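Local coordinates for DNA repair and telomere maintenance protein nbs1 (Schizosaccharomyces pombe, PDB 3HUF) that serves as the adaptor subunit of the MRN complex in DNA double-strand break repair, its N-terminal FHA and BRCT domains binding phosphorylated partners such as Ctp1, at residues I10-R16 and S33-I39; P20-G26 and R46-I52; E95-K99 and N110-R114; M116-N122 and T148-N154. All coordinates share one frame; numbering follows the deposited sequence.

Contact 1. Residues I10-R16 and S33-I39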
# COMPACT_ATOMS: atom_id res chain seq x y z
N ILE A 10 -28.68 -0.36 9.35
CA ILE A 10 -28.33 0.45 10.51
C ILE A 10 -27.34 1.58 10.17
O ILE A 10 -27.31 2.61 10.83
CB ILE A 10 -27.92 -0.41 11.73
CG1 ILE A 10 -26.62 -1.17 11.47
CG2 ILE A 10 -29.04 -1.42 12.09
CD1 ILE A 10 -25.79 -1.46 12.72
N LEU A 11 -26.57 1.39 9.09
CA LEU A 11 -25.72 2.46 8.54
C LEU A 11 -26.26 2.96 7.20
O LEU A 11 -25.51 3.43 6.34
CB LEU A 11 -24.27 1.99 8.39
CG LEU A 11 -23.42 1.95 9.66
CD1 LEU A 11 -22.10 1.19 9.43
CD2 LEU A 11 -23.14 3.37 10.14
N LYS A 12 -27.58 2.86 7.04
CA LYS A 12 -28.29 3.24 5.81
C LYS A 12 -27.83 2.52 4.55
O LYS A 12 -27.99 3.03 3.45
CB LYS A 12 -28.26 4.76 5.60
CG LYS A 12 -28.93 5.54 6.72
CD LYS A 12 -28.39 6.96 6.80
CE LYS A 12 -29.06 7.73 7.93
NZ LYS A 12 -28.00 8.28 8.82
N GLY A 13 -27.25 1.33 4.71
CA GLY A 13 -26.75 0.56 3.56
C GLY A 13 -25.46 1.09 2.96
O GLY A 13 -25.05 0.69 1.85
N LYS A 14 -24.81 2.01 3.68
CA LYS A 14 -23.58 2.63 3.23
C LYS A 14 -22.37 2.15 4.04
O LYS A 14 -22.53 1.72 5.19
CB LYS A 14 -23.71 4.15 3.32
CG LYS A 14 -24.75 4.65 2.33
CD LYS A 14 -24.93 6.13 2.36
CE LYS A 14 -25.43 6.61 0.98
NZ LYS A 14 -26.29 5.61 0.24
N SER A 15 -21.20 2.19 3.43
CA SER A 15 -19.93 1.99 4.15
C SER A 15 -19.25 3.33 4.35
O SER A 15 -19.69 4.35 3.81
CB SER A 15 -19.01 1.02 3.43
OG SER A 15 -18.57 1.55 2.19
N ARG A 16 -18.21 3.36 5.17
CA ARG A 16 -17.54 4.63 5.41
C ARG A 16 -16.08 4.44 5.76
O ARG A 16 -15.74 3.63 6.60
CB ARG A 16 -18.25 5.42 6.52
CG ARG A 16 -17.50 6.69 6.89
CD ARG A 16 -18.34 7.65 7.65
NE ARG A 16 -17.56 8.82 8.03
CZ ARG A 16 -17.99 9.78 8.83
NH1 ARG A 16 -19.22 9.71 9.34
NH2 ARG A 16 -17.20 10.80 9.13
N SER A 33 -18.03 14.69 9.54
CA SER A 33 -16.64 14.29 9.65
C SER A 33 -16.25 13.76 11.04
O SER A 33 -15.17 13.18 11.19
CB SER A 33 -15.74 15.48 9.32
OG SER A 33 -15.56 16.28 10.48
N SER A 34 -17.11 13.93 12.04
CA SER A 34 -16.75 13.43 13.38
C SER A 34 -17.88 12.72 14.13
O SER A 34 -17.76 12.45 15.32
CB SER A 34 -16.11 14.53 14.24
OG SER A 34 -17.08 15.46 14.69
N HIS A 35 -18.94 12.37 13.41
CA HIS A 35 -20.09 11.66 13.99
C HIS A 35 -20.61 10.59 13.04
O HIS A 35 -20.59 10.76 11.80
CB HIS A 35 -21.24 12.62 14.30
CG HIS A 35 -20.90 13.71 15.28
ND1 HIS A 35 -20.28 14.88 14.90
CD2 HIS A 35 -21.13 13.81 16.61
CE1 HIS A 35 -20.11 15.64 15.97
NE2 HIS A 35 -20.62 15.02 17.02
N ILE A 36 -21.13 9.52 13.62
CA ILE A 36 -21.67 8.41 12.85
C ILE A 36 -23.01 8.03 13.45
O ILE A 36 -23.09 7.59 14.61
CB ILE A 36 -20.70 7.16 12.87
CG1 ILE A 36 -19.29 7.54 12.39
CG2 ILE A 36 -21.24 6.02 12.03
CD1 ILE A 36 -18.23 6.50 12.72
N GLN A 37 -24.07 8.22 12.67
CA GLN A 37 -25.41 7.83 13.07
C GLN A 37 -25.69 6.35 12.80
O GLN A 37 -25.49 5.85 11.68
CB GLN A 37 -26.48 8.66 12.34
CG GLN A 37 -27.88 8.36 12.85
CD GLN A 37 -28.96 9.28 12.27
OE1 GLN A 37 -28.98 9.58 11.07
NE2 GLN A 37 -29.84 9.74 13.13
N VAL A 38 -26.15 5.67 13.85
CA VAL A 38 -26.48 4.27 13.77
C VAL A 38 -27.84 4.11 14.42
O VAL A 38 -27.97 4.30 15.63
CB VAL A 38 -25.46 3.38 14.52
CG1 VAL A 38 -25.68 1.92 14.16
CG2 VAL A 38 -24.04 3.78 14.17
N ILE A 39 -28.85 3.77 13.62
CA ILE A 39 -30.22 3.77 14.11
C ILE A 39 -30.73 2.37 14.48
O ILE A 39 -30.82 1.49 13.62
CB ILE A 39 -31.18 4.42 13.11
CG1 ILE A 39 -30.59 5.74 12.60
CG2 ILE A 39 -32.57 4.60 13.74
CD1 ILE A 39 -31.37 6.42 11.52
O HOH W 1 -25.06 6.57 9.16

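Contact 2. Residues P20-G26 and R46-I52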
# COMPACT_ATOMS: atom_id res chain seq x y z
N PRO A 20 -7.89 8.59 11.03
CA PRO A 20 -7.40 8.97 12.35
C PRO A 20 -8.13 10.18 12.93
O PRO A 20 -8.30 11.19 12.24
CB PRO A 20 -5.94 9.30 12.07
CG PRO A 20 -5.56 8.22 11.02
CD PRO A 20 -6.79 8.18 10.14
N GLY A 21 -8.53 10.06 14.20
CA GLY A 21 -9.25 11.11 14.90
C GLY A 21 -10.34 10.42 15.69
O GLY A 21 -10.31 9.20 15.89
N THR A 22 -11.33 11.18 16.13
CA THR A 22 -12.36 10.66 17.00
C THR A 22 -13.76 10.84 16.44
O THR A 22 -14.09 11.87 15.87
CB THR A 22 -12.29 11.32 18.38
OG1 THR A 22 -10.92 11.36 18.83
CG2 THR A 22 -13.07 10.51 19.35
N TYR A 23 -14.60 9.82 16.63
CA TYR A 23 -15.96 9.82 16.17
C TYR A 23 -16.88 9.55 17.35
O TYR A 23 -16.56 8.72 18.20
CB TYR A 23 -16.16 8.71 15.13
CG TYR A 23 -15.28 8.90 13.90
CD1 TYR A 23 -13.98 8.38 13.85
CD2 TYR A 23 -15.73 9.64 12.80
CE1 TYR A 23 -13.15 8.58 12.73
CE2 TYR A 23 -14.92 9.84 11.67
CZ TYR A 23 -13.63 9.31 11.64
OH TYR A 23 -12.84 9.50 10.54
N ILE A 24 -18.01 10.23 17.39
CA ILE A 24 -19.09 9.85 18.29
C ILE A 24 -20.14 9.13 17.48
O ILE A 24 -20.55 9.57 16.39
CB ILE A 24 -19.64 11.02 19.15
CG1 ILE A 24 -18.75 11.21 20.37
CG2 ILE A 24 -21.03 10.72 19.70
CD1 ILE A 24 -17.76 12.26 20.20
N VAL A 25 -20.52 7.97 18.00
CA VAL A 25 -21.36 7.02 17.31
C VAL A 25 -22.64 6.86 18.15
O VAL A 25 -22.58 6.66 19.37
CB VAL A 25 -20.60 5.66 17.19
CG1 VAL A 25 -21.38 4.65 16.41
CG2 VAL A 25 -19.17 5.88 16.60
N GLY A 26 -23.80 6.99 17.52
CA GLY A 26 -25.04 7.01 18.27
C GLY A 26 -26.29 7.16 17.43
O GLY A 26 -26.22 7.53 16.24
N ARG A 46 -26.09 9.07 22.15
CA ARG A 46 -24.64 9.11 21.96
C ARG A 46 -24.13 7.82 22.62
O ARG A 46 -24.21 7.69 23.85
CB ARG A 46 -24.02 10.32 22.65
CG ARG A 46 -24.42 11.68 22.09
CD ARG A 46 -23.82 12.85 22.89
NE ARG A 46 -22.35 12.87 22.92
CZ ARG A 46 -21.60 12.51 23.96
NH1 ARG A 46 -22.17 12.09 25.10
NH2 ARG A 46 -20.27 12.57 23.89
N HIS A 47 -23.63 6.87 21.83
CA HIS A 47 -23.41 5.51 22.35
C HIS A 47 -21.95 5.13 22.58
O HIS A 47 -21.59 4.63 23.66
CB HIS A 47 -24.10 4.46 21.46
CG HIS A 47 -24.17 3.10 22.09
ND1 HIS A 47 -25.33 2.59 22.63
CD2 HIS A 47 -23.23 2.16 22.29
CE1 HIS A 47 -25.10 1.39 23.13
NE2 HIS A 47 -23.83 1.10 22.93
N ALA A 48 -21.12 5.33 21.57
CA ALA A 48 -19.72 4.96 21.60
C ALA A 48 -18.82 6.07 21.04
O ALA A 48 -19.26 6.88 20.22
CB ALA A 48 -19.49 3.66 20.81
N ARG A 49 -17.57 6.07 21.48
CA ARG A 49 -16.53 6.84 20.84
C ARG A 49 -15.53 5.88 20.19
O ARG A 49 -15.10 4.93 20.83
CB ARG A 49 -15.84 7.74 21.85
CG ARG A 49 -14.71 8.56 21.26
CD ARG A 49 -13.95 9.35 22.33
NE ARG A 49 -14.87 10.10 23.19
CZ ARG A 49 -15.35 11.31 22.93
NH1 ARG A 49 -14.99 11.97 21.82
NH2 ARG A 49 -16.20 11.88 23.79
N PHE A 50 -15.24 6.09 18.91
CA PHE A 50 -14.19 5.38 18.20
C PHE A 50 -13.07 6.38 18.01
O PHE A 50 -13.30 7.47 17.49
CB PHE A 50 -14.63 4.96 16.80
CG PHE A 50 -15.80 4.00 16.75
CD1 PHE A 50 -16.29 3.36 17.89
CD2 PHE A 50 -16.37 3.72 15.53
CE1 PHE A 50 -17.35 2.48 17.79
CE2 PHE A 50 -17.43 2.83 15.41
CZ PHE A 50 -17.93 2.20 16.54
N THR A 51 -11.86 6.02 18.44
CA THR A 51 -10.68 6.85 18.27
C THR A 51 -9.68 6.03 17.48
O THR A 51 -9.37 4.89 17.84
CB THR A 51 -10.04 7.29 19.62
OG1 THR A 51 -11.02 7.97 20.40
CG2 THR A 51 -8.87 8.24 19.39
N ILE A 52 -9.25 6.56 16.35
CA ILE A 52 -8.28 5.88 15.52
C ILE A 52 -6.99 6.65 15.65
O ILE A 52 -6.97 7.86 15.41
CB ILE A 52 -8.76 5.75 14.08
CG1 ILE A 52 -10.04 4.90 14.07
CG2 ILE A 52 -7.66 5.13 13.19
CD1 ILE A 52 -10.73 4.84 12.77

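Contact 3. Residues E95-K99 and N110-R114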
# COMPACT_ATOMS: atom_id res chain seq x y z
N GLU A 95 -6.20 -5.57 15.65
CA GLU A 95 -6.60 -6.60 14.70
C GLU A 95 -7.21 -5.91 13.49
O GLU A 95 -7.65 -4.76 13.58
CB GLU A 95 -7.67 -7.48 15.33
CG GLU A 95 -7.16 -8.47 16.35
CD GLU A 95 -7.90 -8.34 17.65
OE1 GLU A 95 -9.10 -8.73 17.69
OE2 GLU A 95 -7.30 -7.82 18.62
N LYS A 96 -7.28 -6.62 12.36
CA LYS A 96 -7.75 -5.99 11.13
C LYS A 96 -9.25 -6.17 10.87
O LYS A 96 -9.77 -5.65 9.90
CB LYS A 96 -6.91 -6.49 9.95
CG LYS A 96 -5.44 -6.12 10.09
CD LYS A 96 -4.59 -6.88 9.10
CE LYS A 96 -3.19 -6.26 9.06
NZ LYS A 96 -2.44 -6.74 7.88
N ASP A 97 -9.93 -6.89 11.75
CA ASP A 97 -11.36 -7.14 11.65
C ASP A 97 -12.01 -6.98 13.01
O ASP A 97 -11.72 -7.72 13.95
CB ASP A 97 -11.62 -8.56 11.15
CG ASP A 97 -11.30 -8.72 9.69
OD1 ASP A 97 -12.19 -8.45 8.85
OD2 ASP A 97 -10.16 -9.13 9.37
N LEU A 98 -12.91 -6.00 13.11
CA LEU A 98 -13.64 -5.74 14.36
C LEU A 98 -15.15 -5.81 14.13
O LEU A 98 -15.68 -5.18 13.20
CB LEU A 98 -13.23 -4.38 14.95
CG LEU A 98 -11.74 -4.01 15.10
CD1 LEU A 98 -11.60 -2.60 15.59
CD2 LEU A 98 -10.99 -4.97 16.05
N LYS A 99 -15.83 -6.58 14.97
CA LYS A 99 -17.27 -6.71 14.91
C LYS A 99 -17.78 -5.98 16.15
O LYS A 99 -17.52 -6.41 17.27
CB LYS A 99 -17.62 -8.20 14.91
CG LYS A 99 -19.07 -8.56 14.94
CD LYS A 99 -19.26 -10.09 14.99
CE LYS A 99 -20.20 -10.52 16.12
NZ LYS A 99 -21.60 -10.82 15.63
N ASN A 110 -19.29 -3.60 11.28
CA ASN A 110 -18.11 -4.35 10.91
C ASN A 110 -17.00 -3.43 10.38
O ASN A 110 -17.11 -2.86 9.28
CB ASN A 110 -18.48 -5.43 9.89
CG ASN A 110 -19.69 -6.25 10.34
OD1 ASN A 110 -19.74 -6.73 11.47
ND2 ASN A 110 -20.67 -6.41 9.45
N ALA A 111 -15.94 -3.30 11.19
CA ALA A 111 -14.76 -2.51 10.84
C ALA A 111 -13.67 -3.44 10.33
O ALA A 111 -13.41 -4.50 10.91
CB ALA A 111 -14.26 -1.68 12.05
N TYR A 112 -13.07 -3.07 9.21
CA TYR A 112 -12.00 -3.84 8.61
C TYR A 112 -10.95 -2.91 8.03
O TYR A 112 -11.25 -1.81 7.60
CB TYR A 112 -12.48 -4.83 7.55
CG TYR A 112 -13.41 -4.24 6.52
CD1 TYR A 112 -12.92 -3.82 5.26
CD2 TYR A 112 -14.77 -4.09 6.78
CE1 TYR A 112 -13.78 -3.26 4.30
CE2 TYR A 112 -15.63 -3.52 5.83
CZ TYR A 112 -15.12 -3.12 4.59
OH TYR A 112 -15.97 -2.57 3.64
N TRP A 113 -9.72 -3.39 8.06
CA TRP A 113 -8.60 -2.62 7.57
C TRP A 113 -8.34 -3.04 6.14
O TRP A 113 -8.25 -4.24 5.85
CB TRP A 113 -7.38 -2.92 8.47
CG TRP A 113 -6.10 -2.29 8.01
CD1 TRP A 113 -5.07 -2.89 7.34
CD2 TRP A 113 -5.70 -0.93 8.23
NE1 TRP A 113 -4.06 -1.99 7.11
CE2 TRP A 113 -4.41 -0.78 7.66
CE3 TRP A 113 -6.30 0.17 8.86
CZ2 TRP A 113 -3.71 0.43 7.71
CZ3 TRP A 113 -5.60 1.39 8.88
CH2 TRP A 113 -4.32 1.51 8.31
N ARG A 114 -8.25 -2.07 5.24
CA ARG A 114 -7.79 -2.32 3.88
C ARG A 114 -6.32 -1.90 3.82
O ARG A 114 -5.98 -0.80 4.25
CB ARG A 114 -8.60 -1.49 2.88
CG ARG A 114 -8.34 -1.80 1.40
CD ARG A 114 -9.42 -1.18 0.42
NE ARG A 114 -10.77 -1.76 0.51
CZ ARG A 114 -11.11 -2.97 0.05
NH1 ARG A 114 -10.19 -3.75 -0.54
NH2 ARG A 114 -12.36 -3.41 0.18
O HOH W 2 -9.56 -6.70 6.63

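Contact 4. Residues M116-N122 and T148-N154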
# COMPACT_ATOMS: atom_id res chain seq x y z
N MET A 116 -2.92 -0.42 2.69
CA MET A 116 -2.51 0.71 1.88
C MET A 116 -1.34 1.35 2.59
O MET A 116 -1.50 1.94 3.67
CB MET A 116 -3.64 1.72 1.71
CG MET A 116 -3.38 2.73 0.61
SD MET A 116 -4.73 3.91 0.39
CE MET A 116 -4.13 4.65 -1.14
N CYS A 117 -0.16 1.17 1.99
CA CYS A 117 1.10 1.72 2.48
C CYS A 117 1.81 2.26 1.27
O CYS A 117 1.96 1.56 0.27
CB CYS A 117 1.98 0.64 3.13
SG CYS A 117 1.40 0.02 4.72
N ILE A 118 2.26 3.51 1.37
CA ILE A 118 2.78 4.23 0.21
C ILE A 118 4.29 4.47 0.33
O ILE A 118 4.75 5.13 1.26
CB ILE A 118 1.99 5.56 -0.04
CG1 ILE A 118 0.53 5.27 -0.44
CG2 ILE A 118 2.68 6.39 -1.12
CD1 ILE A 118 -0.29 6.50 -0.81
N GLN A 119 5.05 3.90 -0.61
CA GLN A 119 6.49 4.14 -0.65
C GLN A 119 6.79 5.33 -1.54
O GLN A 119 6.16 5.47 -2.59
CB GLN A 119 7.25 2.91 -1.15
CG GLN A 119 8.77 3.13 -1.28
CD GLN A 119 9.51 1.88 -1.63
OE1 GLN A 119 8.94 0.96 -2.20
NE2 GLN A 119 10.80 1.82 -1.30
N PHE A 120 7.73 6.18 -1.13
CA PHE A 120 8.15 7.33 -1.93
C PHE A 120 9.55 7.08 -2.44
O PHE A 120 10.33 6.39 -1.80
CB PHE A 120 8.16 8.60 -1.10
CG PHE A 120 6.80 9.19 -0.89
CD1 PHE A 120 5.91 8.62 0.04
CD2 PHE A 120 6.40 10.32 -1.61
CE1 PHE A 120 4.66 9.17 0.26
CE2 PHE A 120 5.13 10.87 -1.42
CZ PHE A 120 4.26 10.29 -0.49
N ASP A 121 9.86 7.63 -3.61
CA ASP A 121 11.17 7.40 -4.19
C ASP A 121 12.16 8.48 -3.78
O ASP A 121 13.33 8.39 -4.08
CB ASP A 121 11.06 7.35 -5.70
CG ASP A 121 12.23 6.63 -6.34
OD1 ASP A 121 12.91 5.81 -5.66
OD2 ASP A 121 12.47 6.91 -7.51
N ASN A 122 11.69 9.48 -3.05
CA ASN A 122 12.46 10.69 -2.84
C ASN A 122 12.18 11.21 -1.45
O ASN A 122 11.03 11.34 -1.06
CB ASN A 122 12.03 11.68 -3.93
CG ASN A 122 12.76 13.00 -3.87
OD1 ASN A 122 12.48 13.84 -3.01
ND2 ASN A 122 13.66 13.21 -4.82
N THR A 148 4.08 -2.49 1.28
CA THR A 148 3.83 -1.43 0.28
C THR A 148 2.79 -1.88 -0.71
O THR A 148 2.90 -2.98 -1.27
CB THR A 148 5.11 -1.11 -0.51
OG1 THR A 148 6.08 -0.56 0.37
CG2 THR A 148 4.84 -0.09 -1.61
N THR A 149 1.76 -1.05 -0.90
CA THR A 149 0.77 -1.26 -1.95
C THR A 149 0.96 -0.28 -3.12
O THR A 149 0.59 -0.60 -4.25
CB THR A 149 -0.68 -1.13 -1.42
OG1 THR A 149 -0.84 0.14 -0.79
CG2 THR A 149 -0.99 -2.23 -0.39
N HIS A 150 1.50 0.91 -2.85
CA HIS A 150 1.63 1.94 -3.90
C HIS A 150 2.99 2.57 -3.80
O HIS A 150 3.55 2.69 -2.70
CB HIS A 150 0.57 3.03 -3.74
CG HIS A 150 -0.82 2.54 -3.94
ND1 HIS A 150 -1.49 1.80 -2.98
CD2 HIS A 150 -1.69 2.69 -4.97
CE1 HIS A 150 -2.71 1.50 -3.42
NE2 HIS A 150 -2.86 2.05 -4.62
N PHE A 151 3.51 3.00 -4.95
CA PHE A 151 4.84 3.57 -5.04
C PHE A 151 4.76 4.87 -5.79
O PHE A 151 4.28 4.89 -6.91
CB PHE A 151 5.78 2.61 -5.77
CG PHE A 151 7.19 3.14 -5.92
CD1 PHE A 151 8.13 2.90 -4.94
CD2 PHE A 151 7.56 3.90 -7.04
CE1 PHE A 151 9.43 3.39 -5.06
CE2 PHE A 151 8.86 4.40 -7.17
CZ PHE A 151 9.79 4.14 -6.18
N VAL A 152 5.24 5.95 -5.17
CA VAL A 152 5.24 7.27 -5.80
C VAL A 152 6.55 7.52 -6.50
O VAL A 152 7.56 7.76 -5.84
CB VAL A 152 5.07 8.42 -4.78
CG1 VAL A 152 4.88 9.75 -5.52
CG2 VAL A 152 3.91 8.12 -3.83
N MET A 153 6.54 7.50 -7.83
CA MET A 153 7.75 7.83 -8.60
C MET A 153 7.92 9.34 -8.63
O MET A 153 6.91 10.06 -8.57
CB MET A 153 7.65 7.30 -10.03
CG MET A 153 6.34 7.59 -10.69
SD MET A 153 6.30 7.45 -12.49
CE MET A 153 7.25 6.03 -12.82
N ASN A 154 9.16 9.80 -8.73
CA ASN A 154 9.42 11.23 -8.97
C ASN A 154 8.87 11.65 -10.33
O ASN A 154 8.68 10.81 -11.22
CB ASN A 154 10.92 11.60 -8.91
CG ASN A 154 11.60 11.13 -7.64
OD1 ASN A 154 10.94 10.86 -6.62
ND2 ASN A 154 12.94 11.00 -7.70
O HOH W 3 8.52 -1.55 -0.87
O HOH W 4 8.61 9.87 -4.49

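Contact 1. Residues I10-R16 and S33-I39
R16 reaches across to the backbone of S33-I39 with its guanidinium. NH1 of R16 donates to O of H35 at 3.0 Å, from above the carbonyl plane and with a bent angle of 142°. The R16 chain gets there fully extended, with CG anti to the backbone N (chi1 175°). S33 lies at the edge of the guanidinium, near NH2, and NH1 passes CG1 of I36. Farther along, NZ of K12 bonds to OE1 of Q37 at 2.8 Å, the two side chains meeting at about a right angle. Between these polar grips CD2 of L11 meets CG2 of I36 at 3.8 Å. At the I10 end, CD1 of I10 lies alongside CG1 of V38 at 3.7 Å, and N of I39 makes a weak bond to O of I10 at 3.4 Å.

D31 and D32 make up much of the second shell. D31 pairs with NZ of K12 and accepts from N of Q37. D32 takes NH2 of R16 on its carbonyl and H35 ND1 on its side chain. The loop that holds the type I' turn L11-K14 is thus fastened to the edge strand 35-37 of the FHA domain. Two cationic side chains do much of this, with D31 as the counter-charge for K12.

Contact 2. Residues P20-G26 and R46-I52
Y23 and F50 lie at the middle of an antiparallel backbone ladder, the strand directions 162° apart. G21-I52, Y23-F50 and V25-A48 are hydrogen-bonded pairs with two bonds each. N of Y23 reaches O of F50 at 2.8 Å. At the V25 end H47 adds an extra donor: O of V25 accepts from N of H47 at 2.7 Å and from N of A48 at 3.0 Å. This is a classic beta bulge.

The apolar contacts lie on the face of Y23, V25, A48, F50 and I52. CG2 of V25 sits over the centre of the F50 ring, 3.6 Å from the centroid and 9° off the normal, a CH-pi contact. This CG2 is anti to the carbonyl carbon, beside the backbone N, which points it at the ring. CB of V25 also meets CB of A48 at 4.3 Å. I100 and L102 of strand 97-102 cover this face.

The other face carries T22, I24, R49 and T51. The R49 chain bends at chi3 (-50°), which brings one face of its guanidinium over I24, with CG1 of I24 toward the rim. Replacing R49 by an alanine is likely to uncover I24 on this side.

Two-faced pairing of this kind, one side packed against a second sheet, is typical of the FHA beta sandwich.

Contact 3. Residues E95-K99 and N110-R114
K96, L98, A111 and W113 are tied by three backbone hydrogen bonds. N of L98 donates to O of A111 at 2.7 Å in a nearly straight bond (178°). N of A111 returns to O of L98 at 2.8 Å. N of W113 reaches O of K96 at 2.9 Å. A water donates to O of W113 and weakly to O of K96.

Close CA-H...O contacts fill in the ladder. CA of Y112 comes to 3.1 Å from O of K96.

Apolar contacts lie on the face of L98 and A111. Their CB atoms meet at 4.1 Å, and both residues rest on F68 of strand 68-72. At the end of the hairpin CB of K96 touches CB of W113 at 3.9 Å. NZ of K96 goes on to bond O of G63, and the W113 ring meets W2 edge-to-face.

The other face is more polar. OD1 of D97 approaches CB of Y112 at 3.9 Å, with carboxylate and ring planes 25° apart. CG of Y112 stands between its backbone N and carbonyl carbon (chi1 48°), and its OH bonds to D194. OD1 of N110 bonds to T108.

The backbone therefore holds the two strands of this hairpin together, while the polar ends of K96, N110 and Y112 bond outside the pairing.

Contact 4. Residues M116-N122 and T148-N154
Q119 crosses F151 obliquely on one face of a parallel strand pair, its CD at the edge of the ring. The Q119 chain is extended, with CG anti to the backbone N (chi1 177°), which brings the amide to the ring edge, its plane nearly perpendicular to the ring (81°). OE1 of Q119 lies 3.5 Å from CD1 of F151. F151 also has CG anti to its N, which puts its CZ 3.5 Å from CB of D121. NE2 of Q119 bonds to O of L142, and OD2 of D121 to OG1 of T162. A serine in place of F151 would probably leave a gap beside Q119 and D121.

On the opposite face, CG2 of V152 lies over the F120 ring, 3.9 Å from its centroid. The same CG2 presses on CG2 of I118 at 3.4 Å, a tight fit. CE of M116 sits over one face of H150.

T149 OG1 stands between its backbone N and carbonyl carbon (chi1 56°). There it accepts from N of C117 at 3.0 Å and bonds to ND1 of H150. O of C117 accepts from N of both T149 and H150.

N122 caps helix 123-134, with OD1 bonded to N of M125. Strands 118-120 and 150-152 are central in the four-strand parallel sheet of BRCT 1. Helix 163-170 covers F151, helix 123-134 packs on F120, and helix 198-209 touches H150.

Contacts 1, 2 and 3 belong to the FHA domain, and contact 4 to the first BRCT repeat. Contact 1 reaches across both FHA sheets: strand 35-37 pairs with strand 21-26 of contact 2, where I36 N and V38 N reach I24 O and G26 O, while R16 belongs to strand 16-18 of the other sheet. Contact 3 lies in that other sheet, about 15 Å from contact 2 between centres. Contact 4 is the buried one, in a parallel sheet flanked by helices. The first three are partly buried. Contacts 2 and 3 are backbone ladders with polar rims; contact 1 depends most on side-chain-to-oxygen bonds. Contacts 3 and 4 adjoin in sequence, where the chain passes from FHA hairpin to BRCT sheet.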